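Local coordinates for protein putative prephenate dehydratase (Streptococcus mutans, PDB 4LUB) that probably catalyses the decarboxylating dehydration of prephenate to phenylpyruvate, the step that commits prephenate to L-phenylalanine biosynthesis, at residues E189-I194 with D242-N247; E36-Y41 with A49-E54; L196-P201 with I261-K266; A72-V77 with W176-E181; Y209-T214 with E256-I261. One frame throughout, in Å; residues are numbered along the deposited sequence.

Interaction 1: residues E189-I194 with D242-N247; sequences EEDQKI and DFENHN
Gln192 lies against His246 where the antiparallel strands 189-199 and 237-244 of the ACT-region sheet begin to part. Its CB sits 3.9 Å from His246 ND1 and makes an off-centre CH-pi contact with that ring, and CG stays beside ND1 and CE1. The chain bends at chi2 (-94°), which carries the amide off the imidazole, the two planes 68° apart. At the tip NE2 donates to Glu189 OE2 of its own strand, while water 1 lies between Gln192 OE1 and Asn245 ND2, and ND2 is also bonded to Glu248. The backbone carbonyl of Gln192 lies over one face of the imidazole and takes a nearly straight bond from Asn245 N (Asn245 N to Gln192 O 2.7 Å). His246 NE2 adds a weak bond to Asp191 OD1 (2.9 Å, 126° at the hydrogen). Further along, Ile194 and Phe243 form a hydrogen-bonded pair. Water 2 links Lys193 NZ to Asp242, whose carboxylate is also held by Ser195 and by a salt bridge to Arg174. Strand 264-274 flanks 189-194 and meets it at a classic beta bulge of Glu190 and Asp191 facing Val273; strand 222-229 flanks Asp242, and Val251 of helix 248-261 packs on Ile194 and Asn245.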
# COMPACT_ATOMS: atom_id res chain seq x y z
N GLU B 189 -15.03 18.16 14.08
CA GLU B 189 -14.99 16.70 14.04
C GLU B 189 -15.73 16.16 12.84
O GLU B 189 -16.87 16.54 12.56
CB GLU B 189 -15.58 16.08 15.31
CG GLU B 189 -15.25 14.60 15.42
CD GLU B 189 -15.67 13.97 16.73
OE1 GLU B 189 -15.25 14.47 17.79
OE2 GLU B 189 -16.44 12.98 16.70
N GLU B 190 -15.08 15.25 12.12
CA GLU B 190 -15.63 14.73 10.89
C GLU B 190 -15.80 13.20 10.95
O GLU B 190 -16.59 12.63 10.19
CB GLU B 190 -14.74 15.17 9.73
CG GLU B 190 -14.48 14.18 8.63
CD GLU B 190 -13.59 14.77 7.55
OE1 GLU B 190 -13.53 16.01 7.45
OE2 GLU B 190 -12.94 13.98 6.82
N ASP B 191 -15.10 12.54 11.87
CA ASP B 191 -15.09 11.08 11.91
C ASP B 191 -14.41 10.49 13.15
O ASP B 191 -13.69 11.18 13.87
CB ASP B 191 -14.42 10.51 10.65
CG ASP B 191 -15.07 9.23 10.17
OD1 ASP B 191 -15.92 8.68 10.89
OD2 ASP B 191 -14.74 8.78 9.05
N GLN B 192 -14.73 9.23 13.43
CA GLN B 192 -14.03 8.43 14.42
C GLN B 192 -13.45 7.16 13.81
O GLN B 192 -14.16 6.41 13.14
CB GLN B 192 -14.96 8.08 15.58
CG GLN B 192 -15.59 9.30 16.22
CD GLN B 192 -14.81 9.81 17.41
OE1 GLN B 192 -13.88 9.16 17.88
NE2 GLN B 192 -15.18 10.99 17.90
N LYS B 193 -12.16 6.92 14.04
CA LYS B 193 -11.51 5.78 13.41
C LYS B 193 -10.61 5.01 14.36
O LYS B 193 -10.23 5.51 15.40
CB LYS B 193 -10.69 6.24 12.19
CG LYS B 193 -11.53 6.52 10.95
CD LYS B 193 -10.68 7.04 9.80
CE LYS B 193 -11.53 7.34 8.57
NZ LYS B 193 -10.73 7.83 7.41
N ILE B 194 -10.26 3.80 13.95
CA ILE B 194 -9.25 3.01 14.64
C ILE B 194 -8.34 2.47 13.55
O ILE B 194 -8.81 2.02 12.50
CB ILE B 194 -9.86 1.85 15.50
CG1 ILE B 194 -8.75 0.96 16.05
CG2 ILE B 194 -10.85 1.01 14.68
CD1 ILE B 194 -9.22 0.05 17.18
N ASP B 242 -7.66 0.81 8.48
CA ASP B 242 -8.51 1.75 9.22
C ASP B 242 -9.95 1.26 9.20
O ASP B 242 -10.44 0.77 8.17
CB ASP B 242 -8.46 3.17 8.65
CG ASP B 242 -7.05 3.76 8.57
OD1 ASP B 242 -6.09 3.19 9.14
OD2 ASP B 242 -6.93 4.83 7.96
N PHE B 243 -10.64 1.43 10.32
CA PHE B 243 -12.06 1.13 10.41
C PHE B 243 -12.74 2.28 11.12
O PHE B 243 -12.14 2.95 11.96
CB PHE B 243 -12.32 -0.15 11.21
CG PHE B 243 -11.99 -1.41 10.47
CD1 PHE B 243 -12.80 -1.87 9.45
CD2 PHE B 243 -10.88 -2.16 10.82
CE1 PHE B 243 -12.50 -3.03 8.78
CE2 PHE B 243 -10.58 -3.33 10.14
CZ PHE B 243 -11.39 -3.76 9.12
N GLU B 244 -14.00 2.50 10.79
CA GLU B 244 -14.80 3.44 11.55
C GLU B 244 -14.90 2.95 12.99
O GLU B 244 -15.04 1.75 13.24
CB GLU B 244 -16.18 3.64 10.92
CG GLU B 244 -16.18 4.82 9.95
CD GLU B 244 -17.42 4.92 9.10
OE1 GLU B 244 -18.45 4.33 9.47
OE2 GLU B 244 -17.34 5.60 8.05
N ASN B 245 -14.75 3.88 13.93
CA ASN B 245 -14.77 3.53 15.35
C ASN B 245 -15.91 4.24 16.07
O ASN B 245 -15.74 4.71 17.19
CB ASN B 245 -13.43 3.90 15.99
CG ASN B 245 -13.23 3.25 17.34
OD1 ASN B 245 -13.62 2.10 17.55
ND2 ASN B 245 -12.67 4.00 18.29
N HIS B 246 -17.06 4.30 15.43
CA HIS B 246 -18.25 4.91 16.01
C HIS B 246 -18.85 4.02 17.09
O HIS B 246 -19.41 4.51 18.07
CB HIS B 246 -19.28 5.22 14.92
CG HIS B 246 -18.83 6.31 13.99
ND1 HIS B 246 -18.67 7.61 14.41
CD2 HIS B 246 -18.50 6.28 12.68
CE1 HIS B 246 -18.27 8.35 13.38
NE2 HIS B 246 -18.15 7.56 12.33
N ASN B 247 -18.73 2.71 16.91
CA ASN B 247 -19.24 1.76 17.89
C ASN B 247 -18.07 1.00 18.49
O ASN B 247 -17.69 -0.07 18.02
CB ASN B 247 -20.24 0.80 17.21
CG ASN B 247 -21.04 -0.02 18.21
OD1 ASN B 247 -20.63 -0.21 19.36
ND2 ASN B 247 -22.17 -0.54 17.76
O HOH W 1 -12.30 6.76 17.53
O HOH W 2 -9.10 5.75 6.60

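Interaction 2: residues E36-Y41 with A49-E54; sequences EVIKAY and AIVPVE
Val37 and Ala49, each burying about 58 Å², form the centre of this contact, and Val51 follows with 42 Å². Helix 34-42 lies along strand 48-55, the two short segments running nearly antiparallel at 159° with their axes 7.9 Å apart. One methyl does most of the touching: Val37 CG1 stands anti to its own backbone N (chi1 180°), pointing at the strand, where it meets Ala49 CB at 3.6 Å and Val51 CG1 at 3.7 Å. It thus bridges two residues on the same side of the strand and passes 3.8 Å from Ile50 O between them. The two valines lie alongside each other, running in opposite senses. At Ala49, with its single methyl, the backbones come closest, Ile38 CA to Ala49 CA 6.0 Å. Beside them Ile38 CG1 reaches Val51 CG1 at a looser 4.3 Å, and Ile38 continues onto Tyr67 and Leu68 of helix 62-70. Ala6 of the parallel neighbour strand 4-8 packs on Val37, as expected for a helix covering the sheet of an alpha/beta domain. No hydrogen bond or salt bridge joins the segments, so the contact between them rests on van der Waals fit and buried aliphatic carbon.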
# COMPACT_ATOMS: atom_id res chain seq x y z
N GLU B 36 12.87 11.09 13.73
CA GLU B 36 13.37 11.89 14.84
C GLU B 36 12.25 12.60 15.61
O GLU B 36 12.35 12.77 16.83
CB GLU B 36 14.40 12.92 14.34
CG GLU B 36 15.73 12.30 13.92
CD GLU B 36 16.31 11.35 14.96
OE1 GLU B 36 16.27 11.69 16.17
OE2 GLU B 36 16.79 10.26 14.58
N VAL B 37 11.21 13.04 14.91
CA VAL B 37 9.99 13.51 15.56
C VAL B 37 9.42 12.50 16.56
O VAL B 37 9.17 12.84 17.72
CB VAL B 37 8.89 13.87 14.53
CG1 VAL B 37 7.64 14.36 15.25
CG2 VAL B 37 9.38 14.90 13.52
N ILE B 38 9.22 11.28 16.09
CA ILE B 38 8.72 10.20 16.95
C ILE B 38 9.70 9.81 18.05
O ILE B 38 9.30 9.63 19.20
CB ILE B 38 8.33 8.95 16.12
CG1 ILE B 38 7.23 9.31 15.12
CG2 ILE B 38 7.82 7.86 17.04
CD1 ILE B 38 7.03 8.29 13.98
N LYS B 39 10.98 9.69 17.71
CA LYS B 39 12.03 9.43 18.72
C LYS B 39 12.07 10.48 19.83
O LYS B 39 12.35 10.15 20.99
CB LYS B 39 13.40 9.33 18.03
CG LYS B 39 13.59 8.03 17.27
CD LYS B 39 14.89 7.97 16.48
CE LYS B 39 16.11 8.20 17.36
NZ LYS B 39 17.36 8.24 16.55
N ALA B 40 11.81 11.74 19.48
CA ALA B 40 11.71 12.82 20.46
C ALA B 40 10.69 12.53 21.57
O ALA B 40 10.90 12.86 22.73
CB ALA B 40 11.36 14.13 19.77
N TYR B 41 9.58 11.90 21.20
CA TYR B 41 8.58 11.52 22.19
C TYR B 41 9.12 10.38 23.03
O TYR B 41 8.98 10.37 24.25
CB TYR B 41 7.28 11.08 21.53
CG TYR B 41 6.29 10.49 22.50
CD1 TYR B 41 5.41 11.30 23.19
CD2 TYR B 41 6.28 9.12 22.76
CE1 TYR B 41 4.50 10.76 24.09
CE2 TYR B 41 5.38 8.58 23.65
CZ TYR B 41 4.50 9.40 24.31
OH TYR B 41 3.60 8.86 25.21
N ALA B 49 3.75 14.03 19.42
CA ALA B 49 4.46 14.28 18.18
C ALA B 49 3.45 14.38 17.05
O ALA B 49 2.42 13.70 17.07
CB ALA B 49 5.48 13.19 17.91
N ILE B 50 3.72 15.25 16.08
CA ILE B 50 2.84 15.43 14.93
C ILE B 50 3.58 15.12 13.65
O ILE B 50 4.65 15.68 13.37
CB ILE B 50 2.24 16.87 14.88
CG1 ILE B 50 1.16 17.05 15.94
CG2 ILE B 50 1.48 17.08 13.59
CD1 ILE B 50 1.65 17.20 17.33
N VAL B 51 3.03 14.18 12.88
CA VAL B 51 3.63 13.72 11.64
C VAL B 51 2.58 13.56 10.54
O VAL B 51 1.42 13.25 10.83
CB VAL B 51 4.36 12.36 11.82
CG1 VAL B 51 5.54 12.49 12.80
CG2 VAL B 51 3.39 11.25 12.24
N PRO B 52 2.97 13.79 9.28
CA PRO B 52 2.12 13.42 8.14
C PRO B 52 2.03 11.91 8.03
O PRO B 52 3.04 11.23 8.25
CB PRO B 52 2.84 14.03 6.94
CG PRO B 52 4.27 14.10 7.36
CD PRO B 52 4.28 14.31 8.85
N VAL B 53 0.84 11.36 7.77
CA VAL B 53 0.75 9.92 7.58
C VAL B 53 0.25 9.50 6.20
O VAL B 53 0.64 8.45 5.70
CB VAL B 53 -0.13 9.26 8.68
CG1 VAL B 53 0.23 9.83 10.05
CG2 VAL B 53 -1.62 9.40 8.39
N GLU B 54 -0.60 10.29 5.57
CA GLU B 54 -1.13 9.92 4.27
C GLU B 54 -1.53 11.11 3.42
O GLU B 54 -2.16 12.04 3.91
CB GLU B 54 -2.36 9.00 4.43
CG GLU B 54 -2.95 8.56 3.09
CD GLU B 54 -4.07 7.57 3.24
OE1 GLU B 54 -4.32 7.13 4.38
OE2 GLU B 54 -4.69 7.21 2.21

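Interaction 3: residues L196-P201 with I261-K266; sequences LALTLP and IGIHYK
Ala197 and Lys266 pair through two nearly straight backbone bonds, Ala197 N to Lys266 O and Lys266 N to Ala197 O, both 2.8 Å. Thr199 N donates to His264 O at 3.0 Å, but the return bond from His264 N to Thr199 O is weak, at 3.3 Å, where strand 189-199 ends and strand 264-274 begins. Between these pairs Leu198 faces Tyr265, and Leu198 CD2 packs against Tyr265 CB at 3.5 Å. Leu196 CD2 lies 4.0 Å from Tyr265 CD1, approaching the ring obliquely. Ile263 CG2 stands anti to its backbone N and touches Thr199 O at 3.6 Å. Water 3 bonds Ala197 O and Thr199 OG1, with a weak bond to His264 O. Further out, Leu255 and Leu258 of helix 248-261 and Ala211 of helix 208-216 cover Leu196, Leu198 and Ile263. Gly262, with positive phi, forms the Schellman motif that turns the chain out of helix 248-261 into this strand. Lys266 NZ reaches three carbonyl oxygens, those of Leu68, Phe69 and Ala72. The two faces of this ACT-family sheet therefore differ: that of Leu198 and Tyr265 is apolar beneath helices 208-216 and 248-261, that of Ala197 and Thr199 combines packing on Phe69 and Phe238 with water and lysine-carbonyl bonds.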
# COMPACT_ATOMS: atom_id res chain seq x y z
N LEU B 196 -5.21 -0.23 12.66
CA LEU B 196 -4.60 -1.45 13.14
C LEU B 196 -3.46 -1.85 12.22
O LEU B 196 -3.50 -1.60 11.02
CB LEU B 196 -5.62 -2.59 13.19
CG LEU B 196 -6.80 -2.49 14.17
CD1 LEU B 196 -7.84 -3.57 13.83
CD2 LEU B 196 -6.40 -2.54 15.63
N ALA B 197 -2.42 -2.45 12.80
CA ALA B 197 -1.46 -3.17 11.99
C ALA B 197 -1.63 -4.67 12.24
O ALA B 197 -1.45 -5.14 13.36
CB ALA B 197 -0.03 -2.72 12.31
N LEU B 198 -2.02 -5.41 11.20
CA LEU B 198 -2.26 -6.85 11.33
C LEU B 198 -1.14 -7.66 10.70
O LEU B 198 -0.64 -7.30 9.63
CB LEU B 198 -3.58 -7.29 10.69
CG LEU B 198 -4.93 -6.63 10.93
CD1 LEU B 198 -5.89 -7.13 9.88
CD2 LEU B 198 -5.45 -6.97 12.30
N THR B 199 -0.78 -8.75 11.36
CA THR B 199 0.02 -9.80 10.74
C THR B 199 -0.81 -11.08 10.74
O THR B 199 -1.60 -11.33 11.65
CB THR B 199 1.35 -10.03 11.46
OG1 THR B 199 1.12 -10.17 12.86
CG2 THR B 199 2.27 -8.84 11.22
N LEU B 200 -0.64 -11.90 9.71
CA LEU B 200 -1.50 -13.05 9.53
C LEU B 200 -0.76 -14.33 9.96
O LEU B 200 0.47 -14.33 10.04
CB LEU B 200 -1.93 -13.11 8.06
CG LEU B 200 -2.74 -11.87 7.67
CD1 LEU B 200 -2.81 -11.70 6.16
CD2 LEU B 200 -4.13 -11.85 8.29
N PRO B 201 -1.50 -15.41 10.24
CA PRO B 201 -0.87 -16.69 10.59
C PRO B 201 -0.06 -17.23 9.41
O PRO B 201 -0.58 -17.27 8.29
CB PRO B 201 -2.05 -17.60 10.93
CG PRO B 201 -3.16 -16.68 11.27
CD PRO B 201 -2.96 -15.46 10.44
N ILE B 261 -9.14 -16.16 16.22
CA ILE B 261 -8.77 -16.74 14.92
C ILE B 261 -7.24 -16.94 14.82
O ILE B 261 -6.75 -17.63 13.92
CB ILE B 261 -9.30 -15.84 13.75
CG1 ILE B 261 -10.82 -15.95 13.66
CG2 ILE B 261 -8.79 -16.28 12.40
CD1 ILE B 261 -11.46 -14.85 12.83
N GLY B 262 -6.50 -16.35 15.74
CA GLY B 262 -5.05 -16.39 15.67
C GLY B 262 -4.43 -15.29 14.83
O GLY B 262 -3.25 -15.36 14.47
N ILE B 263 -5.21 -14.26 14.50
CA ILE B 263 -4.67 -13.09 13.81
C ILE B 263 -4.15 -12.08 14.84
O ILE B 263 -4.88 -11.70 15.76
CB ILE B 263 -5.72 -12.41 12.90
CG1 ILE B 263 -6.12 -13.36 11.76
CG2 ILE B 263 -5.18 -11.12 12.31
CD1 ILE B 263 -7.51 -13.10 11.22
N HIS B 264 -2.91 -11.65 14.68
CA HIS B 264 -2.33 -10.71 15.62
C HIS B 264 -2.45 -9.30 15.09
O HIS B 264 -2.36 -9.06 13.88
CB HIS B 264 -0.85 -11.02 15.88
CG HIS B 264 -0.63 -12.30 16.63
ND1 HIS B 264 0.06 -13.37 16.09
CD2 HIS B 264 -0.98 -12.68 17.88
CE1 HIS B 264 0.11 -14.35 16.97
NE2 HIS B 264 -0.51 -13.95 18.07
N TYR B 265 -2.66 -8.36 16.00
CA TYR B 265 -2.84 -6.97 15.62
C TYR B 265 -2.12 -6.08 16.61
O TYR B 265 -1.97 -6.42 17.78
CB TYR B 265 -4.32 -6.59 15.54
CG TYR B 265 -5.07 -6.72 16.84
CD1 TYR B 265 -5.15 -5.65 17.72
CD2 TYR B 265 -5.70 -7.91 17.19
CE1 TYR B 265 -5.82 -5.77 18.92
CE2 TYR B 265 -6.39 -8.02 18.38
CZ TYR B 265 -6.45 -6.95 19.24
OH TYR B 265 -7.12 -7.05 20.43
N LYS B 266 -1.63 -4.95 16.10
CA LYS B 266 -1.19 -3.83 16.92
C LYS B 266 -2.13 -2.65 16.70
O LYS B 266 -2.36 -2.26 15.56
CB LYS B 266 0.25 -3.45 16.56
CG LYS B 266 0.86 -2.37 17.42
CD LYS B 266 2.29 -2.14 17.00
CE LYS B 266 2.94 -1.03 17.79
NZ LYS B 266 4.40 -0.99 17.52
O HOH W 3 0.52 -7.51 14.11

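Interaction 4: residues A72-V77 with W176-E181; sequences AKIEAV and WVLGDE
The indole of Trp176 carries the methyl of Ala76 over one face: Ala76 CB lies 3.4 Å above the plane, displaced from the ring centre, a CH-pi contact 3.8 Å from the centroid of the six-membered ring. The indole NE1 donates to Glu79; the ring of Phe65 meets the indole steeply, that of Tyr271 at an intermediate tilt. Leu178 CD1 approaches Ala76 CA from the same side of the sheet as the Ala76 methyl. These residues belong to antiparallel strands 75-83 and 172-179, neighbours in the sheet of the prephenate dehydratase domain, a member of the periplasmic-binding-protein clan. Strand 75-83 also pairs in parallel with 264-274, so this strand connects the domain's sheet with that of the ACT region. Val77 N gives Val177 O a nearly straight bond of 2.7 Å, and Gly179 N bonds Glu75 O at 2.9 Å; the bond from Glu75 N to Gly179 O is long and weak. Ile74, CG1 anti to its backbone N (chi1 -171°), extends its chain across that of Leu178 at about a right angle, bringing Ile74 CD1 tightly against Leu178 CB at 3.4 Å. Val77 CG2 lies 3.2 Å from Val177 O, the oxygen that Val77 N bonds.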
# COMPACT_ATOMS: atom_id res chain seq x y z
N ALA B 72 7.98 1.76 17.55
CA ALA B 72 7.34 2.59 18.56
C ALA B 72 6.25 1.88 19.36
O ALA B 72 5.57 0.98 18.86
CB ALA B 72 6.77 3.83 17.90
N LYS B 73 6.08 2.34 20.59
CA LYS B 73 5.02 1.91 21.49
C LYS B 73 4.29 3.21 21.86
O LYS B 73 4.34 3.71 22.98
CB LYS B 73 5.60 1.15 22.71
CG LYS B 73 4.76 1.10 24.00
CD LYS B 73 3.39 0.49 23.81
CE LYS B 73 2.58 0.65 25.09
NZ LYS B 73 1.76 1.90 25.08
N ILE B 74 3.70 3.79 20.83
CA ILE B 74 3.01 5.07 20.91
C ILE B 74 1.77 4.95 20.02
O ILE B 74 1.77 4.15 19.10
CB ILE B 74 3.93 6.23 20.47
CG1 ILE B 74 3.31 7.58 20.75
CG2 ILE B 74 4.28 6.11 18.98
CD1 ILE B 74 4.18 8.71 20.27
N GLU B 75 0.74 5.74 20.30
CA GLU B 75 -0.49 5.68 19.49
C GLU B 75 -0.89 7.00 18.87
O GLU B 75 -0.61 8.07 19.42
CB GLU B 75 -1.66 5.15 20.32
CG GLU B 75 -1.48 3.73 20.83
CD GLU B 75 -2.70 3.22 21.58
OE1 GLU B 75 -3.74 3.92 21.58
OE2 GLU B 75 -2.62 2.12 22.16
N ALA B 76 -1.51 6.94 17.70
CA ALA B 76 -2.28 8.08 17.21
C ALA B 76 -3.45 8.39 18.16
O ALA B 76 -4.25 7.52 18.49
CB ALA B 76 -2.78 7.81 15.80
N VAL B 77 -3.54 9.64 18.61
CA VAL B 77 -4.60 10.03 19.54
C VAL B 77 -5.50 11.12 18.97
O VAL B 77 -6.53 11.47 19.55
CB VAL B 77 -4.02 10.48 20.90
CG1 VAL B 77 -3.39 9.30 21.61
CG2 VAL B 77 -3.02 11.63 20.73
N TRP B 176 -1.24 12.75 11.96
CA TRP B 176 -1.54 12.20 13.27
C TRP B 176 -0.84 12.92 14.41
O TRP B 176 0.33 13.28 14.31
CB TRP B 176 -1.19 10.71 13.30
CG TRP B 176 -2.23 9.85 12.66
CD1 TRP B 176 -3.44 10.25 12.18
CD2 TRP B 176 -2.14 8.45 12.43
NE1 TRP B 176 -4.12 9.17 11.66
CE2 TRP B 176 -3.34 8.05 11.81
CE3 TRP B 176 -1.16 7.48 12.69
CZ2 TRP B 176 -3.59 6.74 11.44
CZ3 TRP B 176 -1.40 6.17 12.32
CH2 TRP B 176 -2.61 5.81 11.70
N VAL B 177 -1.59 13.11 15.49
CA VAL B 177 -1.00 13.49 16.76
C VAL B 177 -0.73 12.20 17.51
O VAL B 177 -1.64 11.42 17.80
CB VAL B 177 -1.93 14.41 17.58
CG1 VAL B 177 -1.27 14.79 18.89
CG2 VAL B 177 -2.30 15.66 16.78
N LEU B 178 0.55 11.95 17.77
CA LEU B 178 0.98 10.78 18.51
C LEU B 178 1.24 11.11 19.97
O LEU B 178 1.87 12.11 20.28
CB LEU B 178 2.25 10.17 17.89
CG LEU B 178 2.30 9.49 16.52
CD1 LEU B 178 0.99 9.53 15.75
CD2 LEU B 178 3.50 9.92 15.67
N GLY B 179 0.77 10.23 20.85
CA GLY B 179 1.04 10.39 22.26
C GLY B 179 0.36 9.32 23.08
O GLY B 179 0.09 8.21 22.60
N ASP B 180 0.08 9.65 24.33
CA ASP B 180 -0.38 8.67 25.30
C ASP B 180 -1.80 9.02 25.75
O ASP B 180 -2.54 8.17 26.21
CB ASP B 180 0.59 8.61 26.49
CG ASP B 180 0.12 7.67 27.59
OD1 ASP B 180 -0.64 6.73 27.30
OD2 ASP B 180 0.53 7.88 28.76
N GLU B 181 -2.19 10.29 25.59
CA GLU B 181 -3.56 10.66 25.94
C GLU B 181 -4.28 11.43 24.84
O GLU B 181 -3.66 12.06 23.99
CB GLU B 181 -3.53 11.54 27.20
CG GLU B 181 -2.48 11.13 28.24
CD GLU B 181 -2.48 12.03 29.46
OE1 GLU B 181 -3.48 12.73 29.71
OE2 GLU B 181 -1.43 12.08 30.15

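Interaction 5: residues Y209-T214 with E256-I261; sequences YKALST and EELTSI
Thr214 is the residue through which helix 208-216 chiefly meets helix 248-261. Its chi1 of -65° sets CG2 anti to the backbone N and turns OG1 back to donate to Lys210 O of its own helix at 2.9 Å. With the hydroxyl proton spent on that carbonyl, the outer side of OG1 can lie against carbon: Ile261 CD1 is 3.6 Å from Thr214 OG1, and Leu258 CD2 is 3.7 Å from it. The methyl is turned to the neighbouring glutamate, Thr214 CG2 lying 3.7 Å from Glu257 OE1 and 3.8 Å from Glu257 CB. Glu257 leaves its helix with CG anti to the backbone N (chi1 -167°) and stays extended, so that the chain runs alongside Thr214 in the opposite direction. Its OE1 is bound by Arg218 in a salt bridge and by the indole NE1 of Trp217, and the same arginine also bonds the carbonyl of Thr214. Leu258 directs CD2 toward the facing helix, 3.9 Å from Ala211 CA, at the closest pairing of CA atoms. No hydrogen bond joins the two segments, which run nearly antiparallel at 152° with axes 9.8 Å apart. Both helices lie on one face of the ACT-region sheet, where Leu198 of strand 189-199 and Ile263 touch Ala211 and Leu258. On another side of helix 208-216, Tyr209, Leu212 and Ser213 pack against the same helix of the second subunit.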
# COMPACT_ATOMS: atom_id res chain seq x y z
N TYR B 209 -8.94 -12.15 4.01
CA TYR B 209 -10.39 -12.20 3.99
C TYR B 209 -11.03 -12.56 5.35
O TYR B 209 -12.07 -12.03 5.69
CB TYR B 209 -10.86 -13.16 2.90
CG TYR B 209 -10.87 -14.61 3.29
CD1 TYR B 209 -9.70 -15.35 3.31
CD2 TYR B 209 -12.05 -15.25 3.64
CE1 TYR B 209 -9.70 -16.69 3.65
CE2 TYR B 209 -12.07 -16.59 3.99
CZ TYR B 209 -10.88 -17.30 4.00
OH TYR B 209 -10.88 -18.64 4.35
N LYS B 210 -10.40 -13.46 6.10
CA LYS B 210 -10.87 -13.80 7.45
C LYS B 210 -10.83 -12.59 8.37
O LYS B 210 -11.75 -12.37 9.15
CB LYS B 210 -10.04 -14.92 8.07
CG LYS B 210 -10.06 -16.24 7.33
CD LYS B 210 -9.54 -17.34 8.24
CE LYS B 210 -9.16 -18.59 7.45
NZ LYS B 210 -10.23 -19.62 7.58
N ALA B 211 -9.74 -11.84 8.29
CA ALA B 211 -9.59 -10.64 9.10
C ALA B 211 -10.61 -9.58 8.73
O ALA B 211 -11.24 -8.99 9.60
CB ALA B 211 -8.16 -10.09 8.96
N LEU B 212 -10.79 -9.33 7.44
CA LEU B 212 -11.80 -8.37 7.00
C LEU B 212 -13.24 -8.80 7.25
O LEU B 212 -14.08 -7.96 7.57
CB LEU B 212 -11.61 -8.04 5.51
CG LEU B 212 -10.58 -6.95 5.17
CD1 LEU B 212 -9.39 -6.92 6.11
CD2 LEU B 212 -10.14 -7.04 3.72
N SER B 213 -13.55 -10.09 7.09
CA SER B 213 -14.90 -10.59 7.35
C SER B 213 -15.34 -10.35 8.78
O SER B 213 -16.51 -10.09 9.06
CB SER B 213 -15.00 -12.08 7.02
OG SER B 213 -14.80 -12.30 5.63
N THR B 214 -14.38 -10.44 9.69
CA THR B 214 -14.59 -10.21 11.11
C THR B 214 -15.26 -8.86 11.37
O THR B 214 -16.19 -8.74 12.18
CB THR B 214 -13.26 -10.28 11.88
OG1 THR B 214 -12.72 -11.61 11.79
CG2 THR B 214 -13.47 -9.93 13.32
N GLU B 256 -11.46 -9.12 19.62
CA GLU B 256 -11.50 -10.42 20.30
C GLU B 256 -11.60 -11.58 19.31
O GLU B 256 -10.89 -12.58 19.45
CB GLU B 256 -12.65 -10.48 21.31
CG GLU B 256 -12.49 -9.55 22.50
CD GLU B 256 -13.57 -9.74 23.56
OE1 GLU B 256 -14.31 -10.74 23.49
OE2 GLU B 256 -13.70 -8.87 24.44
N GLU B 257 -12.48 -11.47 18.32
CA GLU B 257 -12.57 -12.51 17.29
C GLU B 257 -11.27 -12.70 16.50
O GLU B 257 -10.88 -13.83 16.20
CB GLU B 257 -13.74 -12.24 16.33
CG GLU B 257 -14.04 -13.47 15.46
CD GLU B 257 -15.26 -13.35 14.57
OE1 GLU B 257 -16.00 -12.33 14.63
OE2 GLU B 257 -15.48 -14.28 13.77
N LEU B 258 -10.61 -11.60 16.11
CA LEU B 258 -9.29 -11.71 15.50
C LEU B 258 -8.35 -12.59 16.32
O LEU B 258 -7.75 -13.54 15.79
CB LEU B 258 -8.67 -10.32 15.30
CG LEU B 258 -9.31 -9.41 14.26
CD1 LEU B 258 -8.45 -8.18 14.03
CD2 LEU B 258 -9.51 -10.15 12.95
N THR B 259 -8.21 -12.26 17.60
CA THR B 259 -7.45 -13.08 18.54
C THR B 259 -7.86 -14.55 18.53
O THR B 259 -7.01 -15.44 18.42
CB THR B 259 -7.56 -12.52 19.97
OG1 THR B 259 -7.16 -11.14 19.97
CG2 THR B 259 -6.64 -13.28 20.92
N SER B 260 -9.16 -14.81 18.64
CA SER B 260 -9.66 -16.18 18.60
C SER B 260 -9.32 -16.91 17.30
O SER B 260 -9.22 -18.13 17.29
CB SER B 260 -11.18 -16.20 18.83
OG SER B 260 -11.89 -16.05 17.60
N ILE B 261 -9.14 -16.16 16.22
CA ILE B 261 -8.77 -16.74 14.92
C ILE B 261 -7.24 -16.94 14.82
O ILE B 261 -6.75 -17.63 13.92
CB ILE B 261 -9.30 -15.84 13.75
CG1 ILE B 261 -10.82 -15.95 13.66
CG2 ILE B 261 -8.79 -16.28 12.40
CD1 ILE B 261 -11.46 -14.85 12.83

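Overall arrangement
Interactions 2 and 4 are buried and adjoin in the dehydratase domain, where strands 48-55 and 172-179 are neighbours; interaction 2 is purely aliphatic helix-on-sheet packing, while interaction 4 adds backbone pairing. Interactions 1, 3 and 5 are only partly buried. The first two share strand 189-199, pairing its start with strand 237-244 and its later part with strand 264-274, and both recruit water; interaction 1 is the richer in polar side chains. Interaction 5 shares Ile261 with interaction 3 and lies about 8 Å from it between centres, joining the helices that cover that sheet. Lys266 NZ, bonded to Ala72 O, links interaction 3 to interaction 4 across the two family regions.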